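Local coordinates for protein Cas6b (Methanococcus maripaludis, PDB 4Z7K) that probably cleaves precursor CRISPR RNA into guide RNAs, as a Cas6 endoribonuclease that binds a transcript without a stem-loop repeat, at residues I8-I13 with F80-L85; E4-S9 with V99-D104; F106-K111 with I194-P199. All blocks are in the same frame, centred on the assembly; numbering follows the deposited sequence.

Interaction 1. Residues I8-I13 with F80-L85; sequences ISYPNI and FFEKEL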
loop_
_atom_site.group_PDB
_atom_site.type_symbol
_atom_site.label_atom_id
_atom_site.label_comp_id
_atom_site.label_asym_id
_atom_site.label_seq_id
_atom_site.Cartn_x
_atom_site.Cartn_y
_atom_site.Cartn_z
ATOM N N ILE B 8 -10.397 12.642 -26.998
ATOM C CA ILE B 8 -9.598 13.675 -27.654
ATOM C C ILE B 8 -8.173 13.218 -27.905
ATOM O O ILE B 8 -7.461 12.868 -26.970
ATOM C CB ILE B 8 -9.568 14.955 -26.806
ATOM C CG1 ILE B 8 -10.860 15.746 -27.000
ATOM C CG2 ILE B 8 -8.374 15.810 -27.162
ATOM C CD1 ILE B 8 -11.039 16.841 -25.985
ATOM N N SER B 9 -7.730 13.254 -29.153
ATOM C CA SER B 9 -6.420 12.715 -29.457
ATOM C C SER B 9 -5.579 13.712 -30.241
ATOM O O SER B 9 -6.105 14.406 -31.108
ATOM C CB SER B 9 -6.570 11.408 -30.243
ATOM O OG SER B 9 -5.429 10.567 -30.094
ATOM N N TYR B 10 -4.277 13.777 -29.955
ATOM C CA TYR B 10 -3.378 14.681 -30.675
ATOM C C TYR B 10 -2.361 13.822 -31.419
ATOM O O TYR B 10 -1.292 13.558 -30.878
ATOM C CB TYR B 10 -2.637 15.659 -29.734
ATOM C CG TYR B 10 -3.497 16.525 -28.832
ATOM C CD1 TYR B 10 -4.732 16.986 -29.245
ATOM C CD2 TYR B 10 -3.053 16.901 -27.565
ATOM C CE1 TYR B 10 -5.520 17.781 -28.415
ATOM C CE2 TYR B 10 -3.836 17.696 -26.722
ATOM C CZ TYR B 10 -5.066 18.134 -27.158
ATOM O OH TYR B 10 -5.860 18.928 -26.353
ATOM N N PRO B 11 -2.667 13.411 -32.670
ATOM C CA PRO B 11 -1.861 12.385 -33.343
ATOM C C PRO B 11 -0.440 12.800 -33.687
ATOM O O PRO B 11 0.400 11.925 -33.744
ATOM C CB PRO B 11 -2.646 12.099 -34.625
ATOM C CG PRO B 11 -3.993 12.622 -34.389
ATOM C CD PRO B 11 -3.814 13.808 -33.496
ATOM N N ASN B 12 -0.158 14.078 -33.874
ATOM C CA ASN B 12 1.159 14.493 -34.369
ATOM C C ASN B 12 2.208 14.535 -33.258
ATOM O O ASN B 12 3.410 14.552 -33.506
ATOM C CB ASN B 12 1.064 15.866 -35.057
ATOM C CG ASN B 12 0.730 17.011 -34.074
ATOM O OD1 ASN B 12 -0.443 17.280 -33.780
ATOM N ND2 ASN B 12 1.764 17.699 -33.589
ATOM N N ILE B 13 1.738 14.557 -32.023
ATOM C CA ILE B 13 2.632 14.519 -30.882
ATOM C C ILE B 13 2.917 13.093 -30.425
ATOM O O ILE B 13 1.990 12.380 -30.062
ATOM C CB ILE B 13 2.017 15.299 -29.715
ATOM C CG1 ILE B 13 1.453 16.627 -30.213
ATOM C CG2 ILE B 13 3.031 15.498 -28.613
ATOM C CD1 ILE B 13 1.020 17.557 -29.097
ATOM N N PHE B 80 -10.112 20.938 -27.025
ATOM C CA PHE B 80 -9.788 20.346 -28.313
ATOM C C PHE B 80 -9.161 21.395 -29.241
ATOM O O PHE B 80 -8.429 21.041 -30.167
ATOM C CB PHE B 80 -10.996 19.676 -28.953
ATOM C CG PHE B 80 -12.291 20.352 -28.692
ATOM C CD1 PHE B 80 -12.805 21.260 -29.591
ATOM C CD2 PHE B 80 -13.040 20.016 -27.579
ATOM C CE1 PHE B 80 -14.026 21.864 -29.356
ATOM C CE2 PHE B 80 -14.251 20.613 -27.340
ATOM C CZ PHE B 80 -14.748 21.538 -28.229
ATOM N N PHE B 81 -9.466 22.675 -29.029
ATOM C CA PHE B 81 -8.648 23.708 -29.655
ATOM C C PHE B 81 -7.620 24.145 -28.646
ATOM O O PHE B 81 -7.739 25.227 -28.102
ATOM C CB PHE B 81 -9.473 24.936 -30.038
ATOM C CG PHE B 81 -10.748 24.624 -30.738
ATOM C CD1 PHE B 81 -11.955 25.073 -30.228
ATOM C CD2 PHE B 81 -10.748 23.881 -31.905
ATOM C CE1 PHE B 81 -13.145 24.792 -30.872
ATOM C CE2 PHE B 81 -11.935 23.594 -32.557
ATOM C CZ PHE B 81 -13.138 24.055 -32.038
ATOM N N GLU B 82 -6.570 23.376 -28.427
ATOM C CA GLU B 82 -5.670 23.752 -27.353
ATOM C C GLU B 82 -4.331 24.189 -27.860
ATOM O O GLU B 82 -3.806 23.626 -28.814
ATOM C CB GLU B 82 -5.463 22.558 -26.418
ATOM C CG GLU B 82 -4.321 22.640 -25.381
ATOM C CD GLU B 82 -4.636 23.420 -24.113
ATOM O OE1 GLU B 82 -5.810 23.810 -23.907
ATOM O OE2 GLU B 82 -3.698 23.611 -23.303
ATOM N N LYS B 83 -3.792 25.233 -27.263
ATOM C CA LYS B 83 -2.462 25.670 -27.646
ATOM C C LYS B 83 -1.430 24.748 -27.010
ATOM O O LYS B 83 -1.748 24.048 -26.046
ATOM C CB LYS B 83 -2.206 27.137 -27.287
ATOM C CG LYS B 83 -3.192 28.074 -27.951
ATOM C CD LYS B 83 -3.402 27.621 -29.397
ATOM C CE LYS B 83 -4.168 28.639 -30.232
ATOM N NZ LYS B 83 -4.481 28.134 -31.608
ATOM N N GLU B 84 -0.214 24.760 -27.549
ATOM C CA GLU B 84 0.912 23.909 -27.131
ATOM C C GLU B 84 0.895 23.049 -25.862
ATOM O O GLU B 84 0.513 23.515 -24.800
ATOM C CB GLU B 84 2.064 24.913 -26.920
ATOM C CG GLU B 84 3.472 24.454 -26.524
ATOM C CD GLU B 84 4.117 25.527 -25.600
ATOM O OE1 GLU B 84 3.488 26.601 -25.413
ATOM O OE2 GLU B 84 5.247 25.333 -25.090
ATOM N N LEU B 85 1.293 21.788 -25.967
ATOM C CA LEU B 85 1.260 20.930 -24.795
ATOM C C LEU B 85 2.744 20.770 -24.363
ATOM O O LEU B 85 3.614 20.731 -25.234
ATOM C CB LEU B 85 0.539 19.612 -25.078
ATOM C CG LEU B 85 0.865 18.220 -24.547
ATOM C CD1 LEU B 85 -0.301 17.349 -24.935
ATOM C CD2 LEU B 85 2.166 17.647 -25.091
#

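Interaction 2. Residues E4-S9 with V99-D104; sequences EYMHIS and VHKDMD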
loop_
_atom_site.group_PDB
_atom_site.type_symbol
_atom_site.label_atom_id
_atom_site.label_comp_id
_atom_site.label_asym_id
_atom_site.label_seq_id
_atom_site.Cartn_x
_atom_site.Cartn_y
_atom_site.Cartn_z
ATOM N N GLU B 4 -22.474 8.562 -22.203
ATOM C CA GLU B 4 -22.067 9.592 -23.141
ATOM C C GLU B 4 -20.565 9.829 -22.995
ATOM O O GLU B 4 -20.068 9.995 -21.882
ATOM C CB GLU B 4 -22.896 10.860 -22.878
ATOM C CG GLU B 4 -22.527 12.083 -23.673
ATOM C CD GLU B 4 -23.516 13.220 -23.468
ATOM O OE1 GLU B 4 -23.861 13.474 -22.293
ATOM O OE2 GLU B 4 -23.898 13.886 -24.463
ATOM N N TYR B 5 -19.830 9.798 -24.104
ATOM C CA TYR B 5 -18.378 9.923 -24.029
ATOM C C TYR B 5 -17.782 10.811 -25.091
ATOM O O TYR B 5 -18.434 11.118 -26.090
ATOM C CB TYR B 5 -17.714 8.526 -24.123
ATOM C CG TYR B 5 -17.780 7.797 -25.488
ATOM C CD1 TYR B 5 -16.935 8.146 -26.551
ATOM C CD2 TYR B 5 -18.644 6.712 -25.683
ATOM C CE1 TYR B 5 -16.985 7.465 -27.781
ATOM C CE2 TYR B 5 -18.701 6.027 -26.907
ATOM C CZ TYR B 5 -17.870 6.402 -27.949
ATOM O OH TYR B 5 -17.937 5.715 -29.151
ATOM N N MET B 6 -16.533 11.220 -24.856
ATOM C CA MET B 6 -15.766 11.971 -25.847
ATOM C C MET B 6 -14.253 11.710 -25.679
ATOM O O MET B 6 -13.677 12.025 -24.623
ATOM C CB MET B 6 -16.080 13.469 -25.747
ATOM C CG MET B 6 -15.397 14.327 -26.819
ATOM S SD MET B 6 -16.092 15.998 -27.010
ATOM C CE MET B 6 -15.210 16.878 -25.727
ATOM N N HIS B 7 -13.625 11.162 -26.735
ATOM C CA HIS B 7 -12.164 11.004 -26.827
ATOM C C HIS B 7 -11.547 12.209 -27.505
ATOM O O HIS B 7 -12.083 12.707 -28.497
ATOM C CB HIS B 7 -11.734 9.764 -27.631
ATOM C CG HIS B 7 -12.555 8.535 -27.392
ATOM N ND1 HIS B 7 -13.436 8.403 -26.342
ATOM C CD2 HIS B 7 -12.619 7.373 -28.088
ATOM C CE1 HIS B 7 -14.001 7.208 -26.394
ATOM N NE2 HIS B 7 -13.529 6.568 -27.448
ATOM N N ILE B 8 -10.397 12.642 -26.998
ATOM C CA ILE B 8 -9.598 13.675 -27.654
ATOM C C ILE B 8 -8.173 13.218 -27.905
ATOM O O ILE B 8 -7.461 12.868 -26.970
ATOM C CB ILE B 8 -9.568 14.955 -26.806
ATOM C CG1 ILE B 8 -10.860 15.746 -27.000
ATOM C CG2 ILE B 8 -8.374 15.810 -27.162
ATOM C CD1 ILE B 8 -11.039 16.841 -25.985
ATOM N N SER B 9 -7.730 13.254 -29.153
ATOM C CA SER B 9 -6.420 12.715 -29.457
ATOM C C SER B 9 -5.579 13.712 -30.241
ATOM O O SER B 9 -6.105 14.406 -31.108
ATOM C CB SER B 9 -6.570 11.408 -30.243
ATOM O OG SER B 9 -5.429 10.567 -30.094
ATOM N N VAL B 99 -11.219 14.643 -32.518
ATOM C CA VAL B 99 -12.185 14.454 -31.451
ATOM C C VAL B 99 -13.216 13.438 -31.891
ATOM O O VAL B 99 -13.716 13.472 -33.008
ATOM C CB VAL B 99 -12.858 15.779 -31.065
ATOM C CG1 VAL B 99 -14.013 15.550 -30.122
ATOM C CG2 VAL B 99 -11.825 16.712 -30.473
ATOM N N HIS B 100 -13.541 12.537 -30.988
ATOM C CA HIS B 100 -14.540 11.526 -31.239
ATOM C C HIS B 100 -15.522 11.638 -30.071
ATOM O O HIS B 100 -15.089 11.938 -28.954
ATOM C CB HIS B 100 -13.840 10.162 -31.352
ATOM C CG HIS B 100 -14.757 8.996 -31.524
ATOM N ND1 HIS B 100 -14.395 7.715 -31.158
ATOM C CD2 HIS B 100 -16.012 8.904 -32.023
ATOM C CE1 HIS B 100 -15.392 6.886 -31.412
ATOM N NE2 HIS B 100 -16.385 7.581 -31.938
ATOM N N LYS B 101 -16.829 11.506 -30.321
ATOM C CA LYS B 101 -17.809 11.522 -29.218
ATOM C C LYS B 101 -19.134 10.868 -29.606
ATOM O O LYS B 101 -19.627 11.023 -30.725
ATOM C CB LYS B 101 -18.094 12.931 -28.696
ATOM C CG LYS B 101 -19.097 13.714 -29.503
ATOM C CD LYS B 101 -20.174 14.361 -28.611
ATOM C CE LYS B 101 -19.598 15.345 -27.590
ATOM N NZ LYS B 101 -20.691 16.009 -26.827
ATOM N N ASP B 102 -19.712 10.144 -28.656
ATOM C CA ASP B 102 -20.824 9.249 -28.936
ATOM C C ASP B 102 -21.328 8.731 -27.598
ATOM O O ASP B 102 -20.720 9.001 -26.561
ATOM C CB ASP B 102 -20.353 8.098 -29.839
ATOM C CG ASP B 102 -21.487 7.413 -30.584
ATOM O OD1 ASP B 102 -22.640 7.892 -30.505
ATOM O OD2 ASP B 102 -21.215 6.395 -31.266
ATOM N N MET B 103 -22.453 8.030 -27.600
ATOM C CA MET B 103 -22.832 7.288 -26.413
ATOM C C MET B 103 -23.141 5.841 -26.759
ATOM O O MET B 103 -24.140 5.567 -27.428
ATOM C CB MET B 103 -24.008 7.963 -25.706
ATOM C CG MET B 103 -25.258 8.152 -26.536
ATOM S SD MET B 103 -26.439 9.149 -25.616
ATOM C CE MET B 103 -26.256 8.436 -23.973
ATOM N N ASP B 104 -22.361 4.898 -26.227
ATOM C CA ASP B 104 -22.643 3.481 -26.506
ATOM C C ASP B 104 -22.772 2.675 -25.181
ATOM O O ASP B 104 -22.475 3.193 -24.092
ATOM C CB ASP B 104 -21.593 2.863 -27.470
ATOM C CG ASP B 104 -21.762 3.345 -28.961
ATOM O OD1 ASP B 104 -22.589 4.242 -29.246
ATOM O OD2 ASP B 104 -21.105 2.776 -29.868
#

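Interaction 3. Residues F106-K111 with I194-P199; sequences FGTTDK and INFDIP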
loop_
_atom_site.group_PDB
_atom_site.type_symbol
_atom_site.label_atom_id
_atom_site.label_comp_id
_atom_site.label_asym_id
_atom_site.label_seq_id
_atom_site.Cartn_x
_atom_site.Cartn_y
_atom_site.Cartn_z
ATOM N N PHE B 106 -23.327 0.578 -21.789
ATOM C CA PHE B 106 -22.572 0.261 -20.583
ATOM C C PHE B 106 -23.457 -0.543 -19.630
ATOM O O PHE B 106 -24.518 -0.069 -19.225
ATOM C CB PHE B 106 -22.083 1.545 -19.906
ATOM C CG PHE B 106 -21.422 1.335 -18.574
ATOM C CD1 PHE B 106 -20.049 1.332 -18.467
ATOM C CD2 PHE B 106 -22.167 1.177 -17.427
ATOM C CE1 PHE B 106 -19.429 1.166 -17.243
ATOM C CE2 PHE B 106 -21.554 0.998 -16.206
ATOM C CZ PHE B 106 -20.180 0.998 -16.114
ATOM N N GLY B 107 -23.040 -1.746 -19.256
ATOM C CA GLY B 107 -23.905 -2.563 -18.424
ATOM C C GLY B 107 -23.724 -4.047 -18.606
ATOM O O GLY B 107 -23.014 -4.474 -19.510
ATOM N N THR B 108 -24.347 -4.840 -17.740
ATOM C CA THR B 108 -24.175 -6.280 -17.832
ATOM C C THR B 108 -24.889 -6.849 -19.049
ATOM O O THR B 108 -26.007 -6.468 -19.387
ATOM C CB THR B 108 -24.674 -6.995 -16.582
ATOM O OG1 THR B 108 -26.084 -6.803 -16.468
ATOM C CG2 THR B 108 -24.016 -6.423 -15.369
ATOM N N THR B 109 -24.202 -7.771 -19.700
ATOM C CA THR B 109 -24.688 -8.441 -20.887
ATOM C C THR B 109 -24.725 -9.949 -20.673
ATOM O O THR B 109 -23.901 -10.501 -19.940
ATOM C CB THR B 109 -23.802 -8.106 -22.085
ATOM O OG1 THR B 109 -22.459 -8.542 -21.814
ATOM C CG2 THR B 109 -23.788 -6.598 -22.303
ATOM N N ASP B 110 -25.668 -10.622 -21.320
ATOM C CA ASP B 110 -25.755 -12.075 -21.216
ATOM C C ASP B 110 -24.840 -12.706 -22.236
ATOM O O ASP B 110 -24.665 -13.924 -22.262
ATOM C CB ASP B 110 -27.195 -12.574 -21.406
ATOM C CG ASP B 110 -28.053 -12.387 -20.167
ATOM O OD1 ASP B 110 -27.502 -12.054 -19.092
ATOM O OD2 ASP B 110 -29.284 -12.573 -20.273
ATOM N N LYS B 111 -24.174 -11.870 -23.016
ATOM C CA LYS B 111 -23.247 -12.398 -23.992
ATOM C C LYS B 111 -21.856 -12.008 -23.568
ATOM O O LYS B 111 -21.669 -10.987 -22.901
ATOM C CB LYS B 111 -23.522 -11.815 -25.373
ATOM C CG LYS B 111 -22.578 -12.331 -26.415
ATOM C CD LYS B 111 -22.967 -11.925 -27.810
ATOM C CE LYS B 111 -22.368 -10.530 -28.051
ATOM N NZ LYS B 111 -21.041 -10.575 -28.741
ATOM N N ILE B 194 -15.530 -11.269 -20.313
ATOM C CA ILE B 194 -16.501 -10.971 -19.259
ATOM C C ILE B 194 -17.909 -10.725 -19.801
ATOM O O ILE B 194 -18.080 -10.335 -20.960
ATOM C CB ILE B 194 -16.024 -9.738 -18.417
ATOM C CG1 ILE B 194 -16.792 -9.613 -17.109
ATOM C CG2 ILE B 194 -16.096 -8.448 -19.208
ATOM C CD1 ILE B 194 -16.066 -8.776 -16.114
ATOM N N ASN B 195 -18.913 -10.986 -18.962
ATOM C CA ASN B 195 -20.304 -10.724 -19.304
ATOM C C ASN B 195 -20.649 -9.308 -18.914
ATOM O O ASN B 195 -21.738 -9.043 -18.411
ATOM C CB ASN B 195 -21.262 -11.709 -18.625
ATOM C CG ASN B 195 -21.258 -11.596 -17.113
ATOM O OD1 ASN B 195 -20.223 -11.377 -16.501
ATOM N ND2 ASN B 195 -22.428 -11.751 -16.506
ATOM N N PHE B 196 -19.679 -8.415 -19.048
ATOM C CA PHE B 196 -19.947 -7.001 -18.855
ATOM C C PHE B 196 -19.521 -6.168 -20.048
ATOM O O PHE B 196 -18.605 -6.544 -20.781
ATOM C CB PHE B 196 -19.259 -6.487 -17.610
ATOM C CG PHE B 196 -19.826 -5.198 -17.125
ATOM C CD1 PHE B 196 -21.047 -5.174 -16.480
ATOM C CD2 PHE B 196 -19.151 -4.017 -17.305
ATOM C CE1 PHE B 196 -21.572 -4.003 -16.029
ATOM C CE2 PHE B 196 -19.681 -2.843 -16.846
ATOM C CZ PHE B 196 -20.889 -2.834 -16.215
ATOM N N ASP B 197 -20.172 -5.024 -20.235
ATOM C CA ASP B 197 -19.900 -4.205 -21.407
ATOM C C ASP B 197 -19.158 -2.921 -21.073
ATOM O O ASP B 197 -19.656 -2.090 -20.338
ATOM C CB ASP B 197 -21.198 -3.876 -22.121
ATOM C CG ASP B 197 -20.984 -3.526 -23.564
ATOM O OD1 ASP B 197 -20.083 -2.708 -23.870
ATOM O OD2 ASP B 197 -21.709 -4.100 -24.400
ATOM N N ILE B 198 -17.972 -2.762 -21.641
ATOM C CA ILE B 198 -17.153 -1.580 -21.421
ATOM C C ILE B 198 -16.938 -0.818 -22.722
ATOM O O ILE B 198 -16.456 -1.395 -23.706
ATOM C CB ILE B 198 -15.758 -1.929 -20.846
ATOM C CG1 ILE B 198 -15.849 -3.032 -19.794
ATOM C CG2 ILE B 198 -15.079 -0.690 -20.287
ATOM C CD1 ILE B 198 -14.497 -3.422 -19.207
ATOM N N PRO B 199 -17.336 0.464 -22.750
ATOM C CA PRO B 199 -16.986 1.380 -23.846
ATOM C C PRO B 199 -15.465 1.592 -23.953
ATOM O O PRO B 199 -14.774 1.554 -22.930
ATOM C CB PRO B 199 -17.689 2.681 -23.450
ATOM C CG PRO B 199 -18.842 2.244 -22.648
ATOM C CD PRO B 199 -18.373 1.033 -21.874
#

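Interaction 1. Residues I8-I13 with F80-L85
Ile8 and Phe80 bring their CA atoms to 6.7 Å at one end of this contact and Ile13 and Leu85 to 8.9 Å at the other, a spacing too wide for backbone pairing, and no hydrogen bond crosses; side chains alone join the two segments. Tyr10, the first residue of a type I turn running to Ile13, supplies the middle of the contact. With CG anti to its carbonyl carbon (chi1 -56°), its ring extends toward 80-85 and meets Leu85 at the edge: CD1 of Leu85 sits in the ring plane, 3.8 Å from CD2 of Tyr10. The phenol oxygen travels further, and Tyr10 OH rests 3.7 Å from CB of Glu82 while hydrogen-bonding the carbonyl oxygen of Ile79. A leucine in place of Tyr10 would probably leave that carbonyl without its phenol partner and open a gap beside Glu82. On the two flanks, Ile8 CD1 approaches the Phe80 ring from its edge, 4.1 Å from CD2 of Phe80, and Ile13 CD1 reaches CD2 of Leu85 at 4.2 Å. The carboxylate of Glu82 bends away from Tyr10 and is held by Tyr26 of helix 20-30. The contact thus fastens the end of strand 2-9 to the loop between helix 67-76 and strand 85-87, with Ile94 packed on Tyr10, Ile13 and Leu85, and Val99 of strand 98-109 on Ile8 and Phe80.

Interaction 2. Residues E4-S9 with V99-D104
An antiparallel strand pair at the margin of the N-terminal sheet, with an aromatic cluster on one face, joins Tyr5 and His7 to His100 and Asp102. The axes of 4-9 and 99-104 approach to 4.4 Å, their N-to-C directions 169° apart. Tyr5 pairs with Asp102 through Tyr5 N to Asp102 O at 2.7 Å and a return bond from Asp102 N to Tyr5 O. His7 and His100 form the next hydrogen-bonded pair: His100 N reaches His7 O at 2.9 Å, whereas the reverse bond is bent and weak. On the face carrying these four residues, Tyr5 turns its edge to the face of His100 in a T-shaped stack (planes at 87°), and His100 in turn directs its edge at the face of His7, offset, with centroids 5.0 Å apart. Tyr5 CG lies between its backbone N and carbonyl carbon (chi1 70°), which folds the ring back over the partner strand so that Asp102 O stands 3.2 Å above its plane. Strand 2-9 is internal here and 98-109 outermost within the chain, in the 2-3-1-4 order expected of the ferredoxin-like RAMP fold of Cas6 proteins. On the face of Met6, Ile8, Val99 and Lys101, apolar groups meet: Met6 SD touches Val99 CG1 at 3.8 Å, and Ile8 CG1 meets Val99 CG2 at 3.7 Å, both Met6 and Ile8 also packing on Leu74 of helix 67-76. Lys101 lays its CE 3.6 Å from Met6 SD, and its ammonium forms a salt bridge with Glu75 of that helix.

Interaction 3. Residues F106-K111 with I194-P199
A short antiparallel pairing ties Gly107, Thr108 and Thr109 of strand 98-109, a member of the N-terminal four-stranded sheet, to the loop leaving strand 186-194 of the second, C-terminal four-stranded sheet. Two backbone bonds span it, Asp197 N to Gly107 O at 3.0 Å and Thr109 N to Asn195 O at 3.1 Å. Between them lies the non-hydrogen-bonded pair Thr108 and Phe196. With CG anti to the backbone N (chi1 -162°), the Phe196 ring slides beneath the opposite backbone: Gly107 O lies over one face, toward the rim, while CG2 of Thr108 comes to the edge, in plane. The CZ–CE2 edge of the same ring points into the face of Phe106 as a T-shaped stack, centroids 5.2 Å apart, with Phe196 CZ 3.9 Å from Phe106 CE2. Pro199 CD touches the edge of the Phe106 ring at CD1, 3.8 Å away. Further along, Thr109 uses both branches: its hydroxyl OG1 donates to Lys111 O at 2.8 Å, bridging the corner of the chain, and its CG2 packs across Asp197 CB at 3.8 Å. Asn195 is fixed from elsewhere, its amide hydrogen-bonded to the backbone of Lys166 and Lys168. Helix 137-158 backs the aromatic pair, Met155 on Phe106 and Ile152 on Phe196, while Leu113 and Tyr115 of strand 112-117 pack against Asp197.

Interactions 1 and 2 start from the same strand, 2-9, sharing Ile8 and Ser9, and their centres lie 15 Å apart. They meet directly where Phe80 CB packs on Val99 CG2 at 3.4 Å, joining the loop of 80-85 to strand 98-109, outermost of its sheet within this chain. That strand then carries the chain from interaction 2 into interaction 3, whose centre is 19 Å away; Asp104 O lies 4.0 Å from Pro199 CG, where the two contacts touch. Interactions 1 and 3 do not touch, with nearest atoms about 13 Å and centres 32 Å apart; each has its nearest atom about 7 Å from the bound nucleic acid, against about 16 Å for interaction 2.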